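Local structure of glycosyl hydrolase family 26 (Bacteroides ovatus, 4ZXO) at residues A[29-34]-A[48-53]. The protein is a family 26 beta-mannanase that probably hydrolyses the beta-mannosidic backbone linkages of galactomannan. Sequence-based numbering, arbitrary orientation.
Sequences FGHHDD and SDVKSV
At the end of strand 27-32 of the TIM barrel, a type II turn from His-31 to Asp-34 meets the N-cap of helix 49-54, Asp-34 and Ser-48 making the join. The hydroxyl OG of Ser-48 donates to OD2 of Asp-34 at 2.6 Å, arriving on the syn side and 19° out of the carboxylate plane. That same OG accepts from Lys-51 N (2.9 Å), the capping bond of the helix. The other carboxylate oxygen is used as well: with CG anti to the backbone N (chi1 -174°), Asp-34 turns back to its own strand, where OD1 takes the ND1 hydrogen of His-31 on its anti lone pair, 2.6 Å away and in the ring plane. Beside the carboxylate, methyl CG2 of Val-50 rests 3.4 Å from Asp-34 OD1, 3.8 Å from His-31 ND1, and reaches the edge of the Phe-29 ring. A water bridges Asp-34 O to Asp-49 N. With an alanine here, His-31 ND1 and the Ser-48 hydroxyl are each likely to lose their carboxylate oxygen, leaving the imidazole less firmly held, by a weak NE2 bond to Asn-303. The buried carboxylate thus helps fix the histidine's rotation and directs the capping hydroxyl, its two oxygens tying strand end to helix cap.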
ATOM      1  N   PHE A  29       9.562   7.353   1.558  1.00  9.86           N
ATOM      2  CA  PHE A  29       8.460   8.075   0.959  1.00  8.88           C
ATOM      3  C   PHE A  29       7.908   7.348  -0.249  1.00  8.15           C
ATOM      4  O   PHE A  29       8.691   6.895  -1.103  1.00  8.15           O
ATOM      5  CB  PHE A  29       8.889   9.466   0.529  1.00 10.70           C
ATOM      6  CG  PHE A  29       7.729  10.291   0.012  1.00 10.71           C
ATOM      7  CD1 PHE A  29       6.788  10.831   0.904  1.00 11.29           C
ATOM      8  CD2 PHE A  29       7.512  10.444  -1.339  1.00 10.84           C
ATOM      9  CE1 PHE A  29       5.664  11.561   0.424  1.00 11.52           C
ATOM     10  CE2 PHE A  29       6.399  11.166  -1.808  1.00 11.86           C
ATOM     11  CZ  PHE A  29       5.486  11.730  -0.935  1.00 11.97           C
ATOM     12  N   GLY A  30       6.565   7.305  -0.357  1.00  8.09           N
ATOM     13  CA  GLY A  30       5.889   6.551  -1.380  1.00  9.24           C
ATOM     14  C   GLY A  30       4.885   7.346  -2.211  1.00  8.65           C
ATOM     15  O   GLY A  30       4.290   8.317  -1.729  1.00  7.44           O
ATOM     16  N   HIS A  31       4.645   6.872  -3.431  1.00  9.53           N
ATOM     17  CA  HIS A  31       3.622   7.443  -4.269  1.00  9.47           C
ATOM     18  C   HIS A  31       2.993   6.342  -5.134  1.00  9.85           C
ATOM     19  O   HIS A  31       3.708   5.561  -5.791  1.00 10.24           O
ATOM     20  CB  HIS A  31       4.258   8.525  -5.149  1.00 10.01           C
ATOM     21  CG  HIS A  31       3.271   9.272  -6.022  1.00 10.26           C
ATOM     22  ND1 HIS A  31       3.581   9.671  -7.309  1.00 10.85           N
ATOM     23  CD2 HIS A  31       2.009   9.707  -5.781  1.00 10.43           C
ATOM     24  CE1 HIS A  31       2.547  10.319  -7.832  1.00 10.89           C
ATOM     25  NE2 HIS A  31       1.566  10.332  -6.930  1.00 10.88           N
ATOM     26  N   HIS A  32       1.677   6.312  -5.178  1.00  9.56           N
ATOM     27  CA  HIS A  32       0.940   5.383  -6.024  1.00  8.06           C
ATOM     28  C   HIS A  32       1.033   5.771  -7.508  1.00  8.78           C
ATOM     29  O   HIS A  32       0.946   6.946  -7.890  1.00 10.52           O
ATOM     30  CB  HIS A  32      -0.550   5.332  -5.584  1.00  8.24           C
ATOM     31  CG  HIS A  32      -1.309   4.181  -6.174  1.00  8.28           C
ATOM     32  ND1 HIS A  32      -1.242   2.885  -5.662  1.00  8.08           N
ATOM     33  CD2 HIS A  32      -2.138   4.124  -7.252  1.00  9.11           C
ATOM     34  CE1 HIS A  32      -2.006   2.087  -6.402  1.00  8.49           C
ATOM     35  NE2 HIS A  32      -2.579   2.824  -7.360  1.00  9.44           N
ATOM     36  N   ASP A  33       1.248   4.744  -8.319  1.00  9.53           N
ATOM     37  CA  ASP A  33       1.315   4.830  -9.796  1.00  9.83           C
ATOM     38  C   ASP A  33       2.404   5.822 -10.247  1.00 11.01           C
ATOM     39  O   ASP A  33       2.305   6.419 -11.316  1.00 10.64           O
ATOM     40  CB  ASP A  33      -0.077   5.183 -10.366  1.00  9.22           C
ATOM     41  CG  ASP A  33      -0.966   3.961 -10.483  1.00 10.00           C
ATOM     42  OD1 ASP A  33      -0.411   2.835 -10.445  1.00 11.61           O
ATOM     43  OD2 ASP A  33      -2.203   4.129 -10.601  1.00 10.67           O
ATOM     44  N   ASP A  34       3.460   5.952  -9.428  1.00 10.34           N
ATOM     45  CA  ASP A  34       4.393   7.050  -9.608  1.00 10.48           C
ATOM     46  C   ASP A  34       5.077   7.079 -10.979  1.00 10.56           C
ATOM     47  O   ASP A  34       5.226   8.161 -11.590  1.00 11.07           O
ATOM     48  CB  ASP A  34       5.486   6.963  -8.530  1.00 10.93           C
ATOM     49  CG  ASP A  34       6.413   8.176  -8.582  1.00 11.29           C
ATOM     50  OD1 ASP A  34       5.933   9.308  -8.309  1.00 11.94           O
ATOM     51  OD2 ASP A  34       7.598   8.012  -8.942  1.00 11.65           O
ATOM     52  N   SER A  48       8.358  10.555 -13.517  1.00 14.57           N
ATOM     53  CA  SER A  48       7.818  10.469 -12.156  1.00 13.91           C
ATOM     54  C   SER A  48       7.488  11.876 -11.705  1.00 13.57           C
ATOM     55  O   SER A  48       8.394  12.732 -11.760  1.00 14.13           O
ATOM     56  CB  SER A  48       8.849   9.875 -11.212  1.00 13.95           C
ATOM     57  OG  SER A  48       8.581  10.261  -9.862  1.00 13.96           O
ATOM     58  N   ASP A  49       6.244  12.170 -11.276  1.00 13.58           N
ATOM     59  CA  ASP A  49       5.999  13.546 -10.810  1.00 12.96           C
ATOM     60  C   ASP A  49       6.849  13.834  -9.563  1.00 13.69           C
ATOM     61  O   ASP A  49       7.318  14.981  -9.362  1.00 14.39           O
ATOM     62  CB  ASP A  49       4.540  13.765 -10.496  1.00 13.02           C
ATOM     63  CG  ASP A  49       3.719  14.043 -11.726  1.00 13.41           C
ATOM     64  OD1 ASP A  49       4.300  14.181 -12.839  1.00 14.85           O
ATOM     65  OD2 ASP A  49       2.498  14.206 -11.551  1.00 14.13           O
ATOM     66  N   VAL A  50       7.059  12.828  -8.724  1.00 13.63           N
ATOM     67  CA  VAL A  50       7.927  13.034  -7.551  1.00 12.56           C
ATOM     68  C   VAL A  50       9.373  13.366  -7.931  1.00 14.06           C
ATOM     69  O   VAL A  50       9.932  14.366  -7.463  1.00 14.11           O
ATOM     70  CB  VAL A  50       7.877  11.786  -6.619  1.00 10.60           C
ATOM     71  CG1 VAL A  50       8.953  11.854  -5.553  1.00 10.62           C
ATOM     72  CG2 VAL A  50       6.487  11.744  -5.980  1.00 11.35           C
ATOM     73  N   LYS A  51       9.955  12.582  -8.826  1.00 13.63           N
ATOM     74  CA  LYS A  51      11.309  12.867  -9.249  1.00 13.91           C
ATOM     75  C   LYS A  51      11.384  14.194  -9.982  1.00 15.53           C
ATOM     76  O   LYS A  51      12.338  14.951  -9.802  1.00 16.66           O
ATOM     77  CB  LYS A  51      11.830  11.711 -10.137  1.00 14.93           C
ATOM     78  CG  LYS A  51      13.309  11.852 -10.557  1.00 18.12           C
ATOM     79  CD  LYS A  51      13.755  10.611 -11.287  1.00 21.85           C
ATOM     80  CE  LYS A  51      15.169  10.732 -11.860  1.00 26.41           C
ATOM     81  NZ  LYS A  51      15.099  11.355 -13.225  1.00 28.69           N
ATOM     82  N   SER A  52      10.358  14.530 -10.770  1.00 15.44           N
ATOM     83  CA  SER A  52      10.391  15.811 -11.507  1.00 16.94           C
ATOM     84  C   SER A  52      10.434  16.976 -10.550  1.00 16.29           C
ATOM     85  O   SER A  52      10.952  18.041 -10.912  1.00 17.72           O
ATOM     86  CB  SER A  52       9.173  15.958 -12.420  1.00 17.83           C
ATOM     87  OG  SER A  52       9.267  15.066 -13.492  1.00 18.51           O
ATOM     88  N   VAL A  53       9.902  16.793  -9.334  1.00 15.48           N
ATOM     89  CA  VAL A  53       9.950  17.907  -8.365  1.00 15.55           C
ATOM     90  C   VAL A  53      11.198  17.895  -7.497  1.00 16.83           C
ATOM     91  O   VAL A  53      11.900  18.901  -7.383  1.00 18.47           O
ATOM     92  CB  VAL A  53       8.702  17.922  -7.459  1.00 14.57           C
ATOM     93  CG1 VAL A  53       8.837  18.931  -6.276  1.00 14.99           C
ATOM     94  CG2 VAL A  53       7.491  18.224  -8.294  1.00 15.78           C
TER
HETATM   95  O   HOH W   1       3.836  10.443 -11.099  1.00 12.69           O